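Local atomic coordinates of probable zinc protease PqqL (Escherichia coli, PDB entry 6OFT), a protein that probably cleaves peptides as a zinc-dependent metalloendopeptidase of the M16 family in the periplasm, this chain being the first half of the molecule. Residues L110-V113 with M114-F117; A374-L378 with R379-S383; M79-F83 with G84-N88; W150-S153 with Q154-P158; V284-F287 with N288-L291. All coordinates share one frame; numbering follows the deposited sequence.

Contact 1: L110-V113 with M114-F117; sequences LQQV and MAIF
F117 N donates to V113 O at 3.0 Å. The same i to i+4 step joins M114 N to L110 O, A115 N to Q111 O and I116 N to Q112 O, four successive bonds with N-H...O angles of at least 145°. The polar end of Q111 turns to another helix, where its NE2 bonds to N219 OD1. Q112 is different: its chain bends at chi2, which brings NE2 to 4.0 Å from A115 CB, a loose contact beside W67.

Packing follows the same four-residue spacing. V113 and F117 lie side by side and point the same way, with V113 CG1 3.7 Å from F117 CE2. That methyl is anti to the backbone N (chi1 167°), which sets it beside the carbonyl carbon and on the side of the next turn. M114 folds back in the other sense: chi1 of -74° leaves CG beside its own backbone N, 3.3 Å from L110 O, and the bends at chi2 and chi3 carry the end of the chain away from the turn; the side chain touches L215, N219 and L220. F117 meets F201 and W120 edge-to-face.

The pattern is that of a regular alpha-helix, 107-122, covering a sheet: L110, V113 and F117 rest on strand 31-38, I116 and V113 on helix 71-77, and M114 on helix 209-220, within the alpha/beta domain of the M16 fold.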
# COMPACT_ATOMS: atom_id res chain seq x y z
N LEU A 110 -4.86 -28.43 -8.79
CA LEU A 110 -5.41 -27.59 -7.73
C LEU A 110 -5.09 -28.21 -6.38
O LEU A 110 -4.65 -27.50 -5.47
CB LEU A 110 -6.94 -27.45 -7.87
CG LEU A 110 -7.50 -26.40 -8.80
CD1 LEU A 110 -9.02 -26.47 -8.79
CD2 LEU A 110 -7.05 -24.98 -8.40
N GLN A 111 -5.30 -29.54 -6.27
CA GLN A 111 -5.05 -30.35 -5.08
C GLN A 111 -3.56 -30.36 -4.69
O GLN A 111 -3.22 -30.21 -3.51
CB GLN A 111 -5.61 -31.77 -5.28
CG GLN A 111 -5.38 -32.76 -4.13
CD GLN A 111 -5.68 -32.21 -2.75
OE1 GLN A 111 -6.75 -31.62 -2.48
NE2 GLN A 111 -4.71 -32.40 -1.84
N GLN A 112 -2.68 -30.53 -5.69
CA GLN A 112 -1.26 -30.52 -5.51
C GLN A 112 -0.80 -29.17 -4.95
O GLN A 112 -0.02 -29.15 -4.00
CB GLN A 112 -0.56 -30.87 -6.83
CG GLN A 112 0.96 -30.83 -6.76
CD GLN A 112 1.53 -31.90 -5.87
OE1 GLN A 112 1.97 -32.95 -6.35
NE2 GLN A 112 1.57 -31.65 -4.56
N VAL A 113 -1.32 -28.03 -5.51
CA VAL A 113 -0.98 -26.67 -5.05
C VAL A 113 -1.42 -26.49 -3.58
O VAL A 113 -0.67 -25.97 -2.76
CB VAL A 113 -1.55 -25.57 -6.02
CG1 VAL A 113 -1.48 -24.19 -5.40
CG2 VAL A 113 -0.83 -25.58 -7.36
N MET A 114 -2.62 -26.98 -3.24
CA MET A 114 -3.17 -26.91 -1.87
C MET A 114 -2.30 -27.70 -0.87
O MET A 114 -2.15 -27.28 0.27
CB MET A 114 -4.61 -27.45 -1.85
CG MET A 114 -5.63 -26.51 -2.47
SD MET A 114 -5.61 -24.81 -1.84
CE MET A 114 -6.04 -25.06 -0.12
N ALA A 115 -1.74 -28.84 -1.31
CA ALA A 115 -0.86 -29.70 -0.50
C ALA A 115 0.44 -28.95 -0.17
O ALA A 115 0.91 -29.03 0.97
CB ALA A 115 -0.57 -30.99 -1.23
N ILE A 116 0.97 -28.16 -1.15
CA ILE A 116 2.15 -27.31 -0.96
C ILE A 116 1.82 -26.19 0.05
O ILE A 116 2.65 -25.91 0.91
CB ILE A 116 2.69 -26.76 -2.32
CG1 ILE A 116 3.28 -27.91 -3.19
CG2 ILE A 116 3.74 -25.65 -2.10
CD1 ILE A 116 3.58 -27.57 -4.64
N PHE A 117 0.63 -25.57 -0.04
CA PHE A 117 0.21 -24.52 0.90
C PHE A 117 0.13 -25.06 2.33
O PHE A 117 0.54 -24.37 3.27
CB PHE A 117 -1.12 -23.86 0.49
CG PHE A 117 -1.01 -22.71 -0.49
CD1 PHE A 117 -0.44 -21.50 -0.10
CD2 PHE A 117 -1.54 -22.81 -1.77
CE1 PHE A 117 -0.38 -20.42 -0.99
CE2 PHE A 117 -1.49 -21.72 -2.65
CZ PHE A 117 -0.91 -20.54 -2.26

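Contact 2: A374-L378 with R379-S383; sequences AERDL and RMLTS. With PO4 (phosphate ion), chain D.
R376 reaches the following helix through its guanidinium, one face of which is covered by L381 CD1, 3.5 Å above the plane and offset toward the rim. At the edge of the same group NH2 donates to O1 of a phosphate ion at 2.8 Å. The ion, probably from the crystallisation liquor, is also bonded to H25 and Q373, and R376 NH2 has a further partner in Y23 OH.

D377 comes next, its carboxylate swung anti to the backbone N (chi1 177°) and back over the first turn. There OD2 accepts from M380 N at 2.8 Å, on its anti side and 23° out of the carboxylate plane, while OD1 takes a water that in turn accepts from R379 N. The backbone O of D377 receives L381 N.

L378 O has two donors from one residue: T382 N at 2.8 Å, and T382 OG1 at 2.7 Å, which approaches from above the carbonyl plane. T382 OG1 also bonds to N33 ND2, linking this turn to strand 31-38.

With D377 right before helix 378-391 and its side chain bonded to M380 N, the arrangement is a classical aspartate N-cap.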
# COMPACT_ATOMS: atom_id res chain seq x y z
N ALA A 374 -17.90 -7.61 -13.72
CA ALA A 374 -17.48 -8.95 -14.16
C ALA A 374 -16.12 -8.94 -14.89
O ALA A 374 -15.43 -9.96 -14.92
CB ALA A 374 -18.55 -9.58 -15.04
N GLU A 375 -15.71 -7.77 -15.42
CA GLU A 375 -14.47 -7.57 -16.18
C GLU A 375 -13.31 -6.97 -15.38
O GLU A 375 -12.30 -6.60 -15.98
CB GLU A 375 -14.75 -6.74 -17.46
CG GLU A 375 -15.43 -7.52 -18.57
CD GLU A 375 -16.87 -7.93 -18.32
OE1 GLU A 375 -17.64 -7.11 -17.77
OE2 GLU A 375 -17.22 -9.08 -18.68
N ARG A 376 -13.42 -6.92 -14.05
CA ARG A 376 -12.35 -6.39 -13.20
C ARG A 376 -11.06 -7.20 -13.35
O ARG A 376 -11.11 -8.41 -13.58
CB ARG A 376 -12.76 -6.40 -11.72
CG ARG A 376 -13.76 -5.32 -11.35
CD ARG A 376 -14.19 -5.49 -9.90
NE ARG A 376 -15.09 -6.62 -9.71
CZ ARG A 376 -15.67 -6.94 -8.56
NH1 ARG A 376 -15.44 -6.20 -7.47
NH2 ARG A 376 -16.46 -8.00 -8.47
N ASP A 377 -9.91 -6.54 -13.22
CA ASP A 377 -8.60 -7.18 -13.26
C ASP A 377 -8.50 -8.11 -12.05
O ASP A 377 -8.75 -7.68 -10.92
CB ASP A 377 -7.48 -6.12 -13.19
CG ASP A 377 -6.10 -6.72 -13.15
OD1 ASP A 377 -5.65 -7.22 -14.20
OD2 ASP A 377 -5.49 -6.72 -12.07
N LEU A 378 -8.22 -9.40 -12.30
CA LEU A 378 -8.14 -10.44 -11.26
C LEU A 378 -7.14 -10.11 -10.16
O LEU A 378 -7.47 -10.15 -8.97
CB LEU A 378 -7.87 -11.82 -11.89
CG LEU A 378 -7.80 -13.02 -10.93
CD1 LEU A 378 -9.12 -13.24 -10.20
CD2 LEU A 378 -7.37 -14.27 -11.66
N ARG A 379 -5.91 -9.75 -10.58
CA ARG A 379 -4.81 -9.37 -9.68
C ARG A 379 -5.20 -8.21 -8.74
O ARG A 379 -5.04 -8.33 -7.52
CB ARG A 379 -3.56 -9.03 -10.52
CG ARG A 379 -2.43 -8.42 -9.69
CD ARG A 379 -1.05 -8.90 -10.08
NE ARG A 379 -0.15 -8.81 -8.92
CZ ARG A 379 0.12 -9.81 -8.09
NH1 ARG A 379 -0.41 -11.01 -8.30
NH2 ARG A 379 0.94 -9.63 -7.06
N MET A 380 -5.73 -7.10 -9.30
CA MET A 380 -6.15 -5.91 -8.57
C MET A 380 -7.28 -6.24 -7.57
O MET A 380 -7.25 -5.76 -6.45
CB MET A 380 -6.58 -4.79 -9.54
CG MET A 380 -7.01 -3.49 -8.86
SD MET A 380 -5.83 -2.82 -7.64
CE MET A 380 -4.39 -2.46 -8.74
N LEU A 381 -8.24 -7.06 -7.99
CA LEU A 381 -9.34 -7.50 -7.14
C LEU A 381 -8.81 -8.38 -5.99
O LEU A 381 -9.22 -8.19 -4.84
CB LEU A 381 -10.38 -8.25 -8.01
CG LEU A 381 -11.57 -8.88 -7.29
CD1 LEU A 381 -12.42 -7.83 -6.57
CD2 LEU A 381 -12.42 -9.67 -8.27
N THR A 382 -7.85 -9.29 -6.28
CA THR A 382 -7.24 -10.14 -5.23
C THR A 382 -6.49 -9.27 -4.21
O THR A 382 -6.60 -9.51 -3.00
CB THR A 382 -6.36 -11.26 -5.82
OG1 THR A 382 -7.04 -11.88 -6.90
CG2 THR A 382 -6.01 -12.33 -4.77
N SER A 383 -5.77 -8.23 -4.71
CA SER A 383 -5.01 -7.30 -3.86
C SER A 383 -5.92 -6.50 -2.93
O SER A 383 -5.61 -6.36 -1.75
CB SER A 383 -4.16 -6.35 -4.71
OG SER A 383 -3.26 -7.10 -5.51
P PO4 D . -17.94 -11.02 -10.31
O1 PO4 D . -16.58 -10.34 -10.04
O2 PO4 D . -19.07 -9.89 -10.36
O3 PO4 D . -17.92 -11.82 -11.70
O4 PO4 D . -18.23 -12.03 -9.11
O HOH W 1 -4.84 -9.85 -13.61

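Contact 3: M79-F83 with G84-N88; sequences MGLRF and GRDVN
R82 O accepts three backbone donors as the chain turns back on itself, D86 N at 2.8 Å in the carbonyl plane and R85 N and V87 N from above it, while F83 and V87 form a single beta bridge closed by G84 N to V87 O. G84, at positive phi, sits at the bend, where a CB would run into F83 O.

D86 organises the side chains. Its CG lies beside the backbone N (chi1 -48°), and OD2 points back at the chain before the bend, taking R82 N at 2.9 Å on its anti lone pair in a nearly straight bond (170°). The syn side of that oxygen receives R85 NE at 2.8 Å, a salt bridge, with OD2 close to the guanidinium plane. R85 is held flat along this edge, where NH2 also makes a weak bond to G80 O, and R82 CB covers one face, 3.4 Å above the plane. The guanidinium of R82 itself turns to a salt bridge with E77. L81 CD2 packs across D86 CB at 3.8 Å.

Replacing D86 by alanine is likely to deprive R82 N and R85 NE of their shared acceptor and leave the R85 guanidinium little more than its weak G80 O bond and the R82 CB contact.

The turn follows helix 71-77, which ends in a Schellman motif with G80 as C-prime residue, and leads into edge strand 87-91, bonded to strand 96-103. L81 lies between F76, L102 and V113 of helix 107-122; F83 meets F61 edge-to-face, near the predicted catalytic E57 and zinc ligand H58.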
# COMPACT_ATOMS: atom_id res chain seq x y z
N MET A 79 3.77 -28.70 -13.33
CA MET A 79 2.38 -28.27 -13.56
C MET A 79 2.38 -26.99 -14.41
O MET A 79 1.34 -26.35 -14.56
CB MET A 79 1.66 -28.03 -12.22
CG MET A 79 1.60 -29.27 -11.32
SD MET A 79 0.62 -28.97 -9.83
CE MET A 79 1.74 -27.91 -8.88
N GLY A 80 3.56 -26.65 -14.95
CA GLY A 80 3.77 -25.48 -15.81
C GLY A 80 3.69 -24.16 -15.08
O GLY A 80 3.38 -23.13 -15.69
N LEU A 81 3.98 -24.16 -13.79
CA LEU A 81 3.92 -22.98 -12.93
C LEU A 81 5.34 -22.52 -12.58
O LEU A 81 6.14 -23.31 -12.07
CB LEU A 81 3.03 -23.26 -11.69
CG LEU A 81 1.61 -23.76 -12.04
CD1 LEU A 81 0.86 -24.28 -10.78
CD2 LEU A 81 0.77 -22.66 -12.73
N ARG A 82 5.67 -21.29 -12.94
CA ARG A 82 7.01 -20.74 -12.82
C ARG A 82 7.14 -19.66 -11.78
O ARG A 82 6.30 -18.77 -11.72
CB ARG A 82 7.48 -20.23 -14.21
CG ARG A 82 8.93 -19.74 -14.25
CD ARG A 82 9.50 -19.92 -15.64
NE ARG A 82 9.85 -21.32 -15.90
CZ ARG A 82 10.22 -21.79 -17.09
NH1 ARG A 82 10.28 -20.98 -18.14
NH2 ARG A 82 10.52 -23.07 -17.23
N PHE A 83 8.19 -19.75 -10.96
CA PHE A 83 8.51 -18.76 -9.94
C PHE A 83 8.81 -17.43 -10.64
O PHE A 83 9.52 -17.39 -11.65
CB PHE A 83 9.72 -19.22 -9.09
CG PHE A 83 10.02 -18.27 -7.96
CD1 PHE A 83 9.24 -18.26 -6.80
CD2 PHE A 83 11.05 -17.34 -8.07
CE1 PHE A 83 9.49 -17.35 -5.77
CE2 PHE A 83 11.31 -16.44 -7.04
CZ PHE A 83 10.53 -16.44 -5.90
N GLY A 84 8.21 -16.36 -10.13
CA GLY A 84 8.34 -15.02 -10.70
C GLY A 84 7.28 -14.71 -11.75
O GLY A 84 7.16 -13.56 -12.17
N ARG A 85 6.51 -15.74 -12.17
CA ARG A 85 5.44 -15.62 -13.16
C ARG A 85 4.08 -16.05 -12.59
O ARG A 85 3.17 -15.23 -12.51
CB ARG A 85 5.80 -16.43 -14.43
CG ARG A 85 4.76 -16.33 -15.57
CD ARG A 85 5.15 -17.21 -16.75
NE ARG A 85 4.94 -18.63 -16.47
CZ ARG A 85 5.51 -19.62 -17.13
NH1 ARG A 85 6.38 -19.37 -18.10
NH2 ARG A 85 5.24 -20.88 -16.81
N ASP A 86 3.93 -17.34 -12.21
CA ASP A 86 2.68 -17.91 -11.67
C ASP A 86 2.75 -18.06 -10.16
O ASP A 86 1.71 -18.09 -9.49
CB ASP A 86 2.41 -19.28 -12.29
CG ASP A 86 2.56 -19.30 -13.79
OD1 ASP A 86 1.66 -18.77 -14.48
OD2 ASP A 86 3.60 -19.80 -14.28
N VAL A 87 3.99 -18.20 -9.64
CA VAL A 87 4.28 -18.39 -8.23
C VAL A 87 5.10 -17.20 -7.75
O VAL A 87 6.11 -16.88 -8.37
CB VAL A 87 4.98 -19.74 -7.93
CG1 VAL A 87 5.07 -19.99 -6.43
CG2 VAL A 87 4.27 -20.91 -8.63
N ASN A 88 4.67 -16.55 -6.68
CA ASN A 88 5.37 -15.38 -6.14
C ASN A 88 5.15 -15.29 -4.65
O ASN A 88 4.25 -15.94 -4.12
CB ASN A 88 4.80 -14.07 -6.77
CG ASN A 88 5.05 -13.90 -8.23
OD1 ASN A 88 6.18 -13.62 -8.66
ND2 ASN A 88 4.01 -14.05 -9.04

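Contact 4: W150-S153 with Q154-P158; sequences WRTS and QARRP
Q154 lays its side chain over the indole of W150, one turn earlier in the same helix. From CB, 3.5 Å from W150 O, the chain proceeds to CG; chi1 of -73° puts CG beside the backbone N, on the side facing the preceding turn, where it meets W150. CG stands above the six-membered ring, 3.4 Å from its centroid and only 9° off the normal, a clear CH-pi contact. The bend at chi2 then keeps the amide over the indole instead of letting it rise away: CD is 3.6 Å from W150 CZ2, and the amide and ring planes are 14° apart. At the tip, OE1 overhangs the pyrrole side, 3.6 Å from NE1, and NE2 lies toward CZ2. The glutamine thus covers the indole with its methylene and its amide face.

The other pair one turn apart is T152 with R156, lying side by side and pointing the same way. T152 CG2 touches R156 NH2 at 3.6 Å, whereas NE of that arginine forms a salt bridge with E433. A water accepts from R156 NH1 at the guanidinium edge and is also hydrogen-bonded to S153 OG. Main-chain bonds run from Q154, A155, R156 and R157 to the residues four before; the helix is kinked at P158, whose N has no bond to the turn before.

Helix 148-160 meets the second sheet through T152, A155 and R156, which touch I247 of strand 242-248; T152 and R156 also touch M435 of strand 430-436. R151 bridges to D249 and E251 beyond strand 242-248, while W150, Q154 and R157 rest on E170.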
# COMPACT_ATOMS: atom_id res chain seq x y z
N TRP A 150 14.88 3.87 -4.83
CA TRP A 150 15.29 3.38 -3.51
C TRP A 150 16.07 4.46 -2.76
O TRP A 150 15.81 4.68 -1.58
CB TRP A 150 16.13 2.09 -3.62
CG TRP A 150 16.51 1.51 -2.29
CD1 TRP A 150 15.73 0.73 -1.48
CD2 TRP A 150 17.74 1.70 -1.58
NE1 TRP A 150 16.40 0.42 -0.32
CE2 TRP A 150 17.65 1.00 -0.36
CE3 TRP A 150 18.92 2.42 -1.86
CZ2 TRP A 150 18.70 0.96 0.56
CZ3 TRP A 150 19.95 2.40 -0.93
CH2 TRP A 150 19.83 1.67 0.26
N ARG A 151 17.04 5.11 -3.42
CA ARG A 151 17.86 6.17 -2.84
C ARG A 151 16.99 7.37 -2.43
O ARG A 151 17.24 7.96 -1.38
CB ARG A 151 18.97 6.61 -3.80
CG ARG A 151 20.04 5.54 -4.05
CD ARG A 151 21.25 6.11 -4.76
NE ARG A 151 20.92 6.68 -6.08
CZ ARG A 151 21.00 6.02 -7.23
NH1 ARG A 151 21.39 4.75 -7.26
NH2 ARG A 151 20.70 6.63 -8.37
N THR A 152 15.97 7.70 -3.26
CA THR A 152 15.00 8.78 -3.00
C THR A 152 14.18 8.41 -1.76
O THR A 152 14.10 9.23 -0.84
CB THR A 152 14.14 9.09 -4.24
OG1 THR A 152 14.99 9.34 -5.36
CG2 THR A 152 13.21 10.27 -4.03
N SER A 153 13.62 7.17 -1.72
CA SER A 153 12.88 6.64 -0.56
C SER A 153 13.73 6.64 0.70
O SER A 153 13.22 7.01 1.76
CB SER A 153 12.36 5.22 -0.83
OG SER A 153 11.27 5.25 -1.73
N GLN A 154 15.02 6.24 0.60
CA GLN A 154 15.94 6.26 1.74
C GLN A 154 16.16 7.67 2.29
O GLN A 154 16.18 7.86 3.50
CB GLN A 154 17.31 5.64 1.39
CG GLN A 154 17.30 4.12 1.23
CD GLN A 154 16.81 3.36 2.44
OE1 GLN A 154 15.79 2.68 2.38
NE2 GLN A 154 17.53 3.46 3.55
N ALA A 155 16.33 8.67 1.38
CA ALA A 155 16.53 10.08 1.73
C ALA A 155 15.27 10.70 2.38
O ALA A 155 15.40 11.50 3.31
CB ALA A 155 16.94 10.89 0.51
N ARG A 156 14.07 10.35 1.86
CA ARG A 156 12.77 10.83 2.36
C ARG A 156 12.39 10.18 3.68
O ARG A 156 11.67 10.78 4.49
CB ARG A 156 11.69 10.52 1.31
CG ARG A 156 10.31 11.14 1.58
CD ARG A 156 9.34 10.92 0.44
NE ARG A 156 9.73 11.69 -0.75
CZ ARG A 156 9.89 11.18 -1.96
NH1 ARG A 156 9.67 9.89 -2.18
NH2 ARG A 156 10.26 11.96 -2.97
N ARG A 157 12.82 8.91 3.86
CA ARG A 157 12.50 8.00 4.97
C ARG A 157 12.52 8.63 6.36
O ARG A 157 11.50 8.47 7.04
CB ARG A 157 13.41 6.76 4.94
CG ARG A 157 12.68 5.51 5.28
CD ARG A 157 13.50 4.28 5.01
NE ARG A 157 12.74 3.11 5.45
CZ ARG A 157 12.76 2.65 6.69
NH1 ARG A 157 13.54 3.22 7.60
NH2 ARG A 157 12.02 1.61 7.03
N PRO A 158 13.61 9.31 6.84
CA PRO A 158 13.57 9.85 8.21
C PRO A 158 12.50 10.91 8.44
O PRO A 158 12.01 11.06 9.56
CB PRO A 158 14.98 10.43 8.39
CG PRO A 158 15.81 9.72 7.38
CD PRO A 158 14.92 9.57 6.22
O HOH W 2 9.23 7.35 -0.49

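Contact 5: V284-F287 with N288-L291; sequences VQLF and NQRL
N288 lies alongside V284, one helical turn back, with its ND2 4.0 Å from V284 CG1 and both side chains pointing the same way. The setting is the long alpha-helix 271-296, which packs on the five-stranded sheet of the second alpha/beta domain of this M16 half, away from the predicted zinc site. With chi1 at -71°, CG of N288 is beside its own backbone N and 3.3 Å from V284 O, the oxygen that also accepts N288 N at 3.1 Å.

The polar end of the asparagine is used between structural elements: OD1 accepts from A308 N of strand 303-314. A leucine in its place would probably leave A308 N without its acceptor and lose the polar link between helix and strand.

F287 presents its ring edge to the same amide, N288 OD1 lying in the ring plane 4.0 Å from CD1, with ring and amide planes 75° apart. The ring also meets F322, L342 and A308. On the other flank L286 and Q289 run side by side against V358 of helix 352-371, and R290 reaches E354 in a salt bridge. Backbone bonds of Q289, R290 and L291 to the residues four before are all straighter than 160°. The turn finishes with F287 and L291 in loose apolar contact, CE1 to CD2 at 4.5 Å.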
# COMPACT_ATOMS: atom_id res chain seq x y z
N VAL A 284 -7.80 16.11 -2.07
CA VAL A 284 -6.69 15.68 -2.93
C VAL A 284 -7.12 15.83 -4.40
O VAL A 284 -6.42 16.50 -5.17
CB VAL A 284 -6.24 14.22 -2.55
CG1 VAL A 284 -5.55 13.50 -3.70
CG2 VAL A 284 -5.36 14.23 -1.31
N GLN A 285 -8.30 15.28 -4.76
CA GLN A 285 -8.82 15.38 -6.12
C GLN A 285 -9.08 16.82 -6.57
O GLN A 285 -8.75 17.17 -7.70
CB GLN A 285 -10.08 14.52 -6.33
CG GLN A 285 -10.54 14.52 -7.81
CD GLN A 285 -11.58 13.49 -8.15
OE1 GLN A 285 -11.87 12.58 -7.37
NE2 GLN A 285 -12.15 13.61 -9.34
N LEU A 286 -9.67 17.65 -5.69
CA LEU A 286 -9.98 19.04 -6.01
C LEU A 286 -8.71 19.84 -6.31
O LEU A 286 -8.69 20.60 -7.28
CB LEU A 286 -10.81 19.68 -4.89
CG LEU A 286 -12.30 19.29 -4.83
CD1 LEU A 286 -12.85 19.53 -3.45
CD2 LEU A 286 -13.12 20.07 -5.85
N PHE A 287 -7.63 19.59 -5.54
CA PHE A 287 -6.32 20.22 -5.75
C PHE A 287 -5.83 19.84 -7.16
O PHE A 287 -5.45 20.72 -7.93
CB PHE A 287 -5.31 19.74 -4.69
CG PHE A 287 -3.94 20.37 -4.84
CD1 PHE A 287 -2.99 19.83 -5.71
CD2 PHE A 287 -3.61 21.51 -4.12
CE1 PHE A 287 -1.73 20.41 -5.84
CE2 PHE A 287 -2.35 22.10 -4.26
CZ PHE A 287 -1.42 21.54 -5.12
N ASN A 288 -5.84 18.52 -7.48
CA ASN A 288 -5.43 17.94 -8.77
C ASN A 288 -6.20 18.55 -9.92
O ASN A 288 -5.60 18.93 -10.92
CB ASN A 288 -5.61 16.41 -8.75
CG ASN A 288 -4.60 15.72 -7.87
OD1 ASN A 288 -3.61 16.33 -7.49
ND2 ASN A 288 -4.82 14.45 -7.53
N GLN A 289 -7.54 18.63 -9.76
CA GLN A 289 -8.49 19.20 -10.72
C GLN A 289 -8.10 20.65 -11.03
O GLN A 289 -7.83 20.96 -12.19
CB GLN A 289 -9.94 19.09 -10.17
CG GLN A 289 -11.03 19.72 -11.04
CD GLN A 289 -12.42 19.31 -10.61
OE1 GLN A 289 -13.13 20.05 -9.92
NE2 GLN A 289 -12.86 18.13 -11.03
N ARG A 290 -7.97 21.51 -9.99
CA ARG A 290 -7.60 22.92 -10.17
C ARG A 290 -6.27 23.09 -10.88
O ARG A 290 -6.22 23.84 -11.85
CB ARG A 290 -7.63 23.71 -8.86
CG ARG A 290 -7.90 25.18 -9.15
CD ARG A 290 -8.00 26.01 -7.90
NE ARG A 290 -9.33 25.94 -7.31
CZ ARG A 290 -9.65 26.53 -6.17
NH1 ARG A 290 -8.75 27.25 -5.51
NH2 ARG A 290 -10.87 26.42 -5.67
N LEU A 291 -5.21 22.37 -10.46
CA LEU A 291 -3.90 22.44 -11.11
C LEU A 291 -3.95 22.05 -12.59
O LEU A 291 -3.37 22.75 -13.42
CB LEU A 291 -2.85 21.60 -10.35
CG LEU A 291 -1.39 21.76 -10.81
CD1 LEU A 291 -0.87 23.18 -10.57
CD2 LEU A 291 -0.50 20.76 -10.12

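From the N terminus, contact 3 comes first, closing the tight turn between helix 71-77 and strand 87-91; contacts 1, 4, 5 and 2 follow. All five are in series, none nested or crossed, and each is local. Contacts 3 and 1 touch: M79 SD is 3.6 Å from Q112 CG, so the turn rests on helix 107-122 against the first sheet. Contact 4 lies on helix 148-160, which reaches the second sheet, and contact 5, on helix 271-296, packs on that sheet, their centres 26 Å apart. Contact 2 begins helix 378-391, which returns to the first sheet; its nearest atoms are about 5 Å from contact 3.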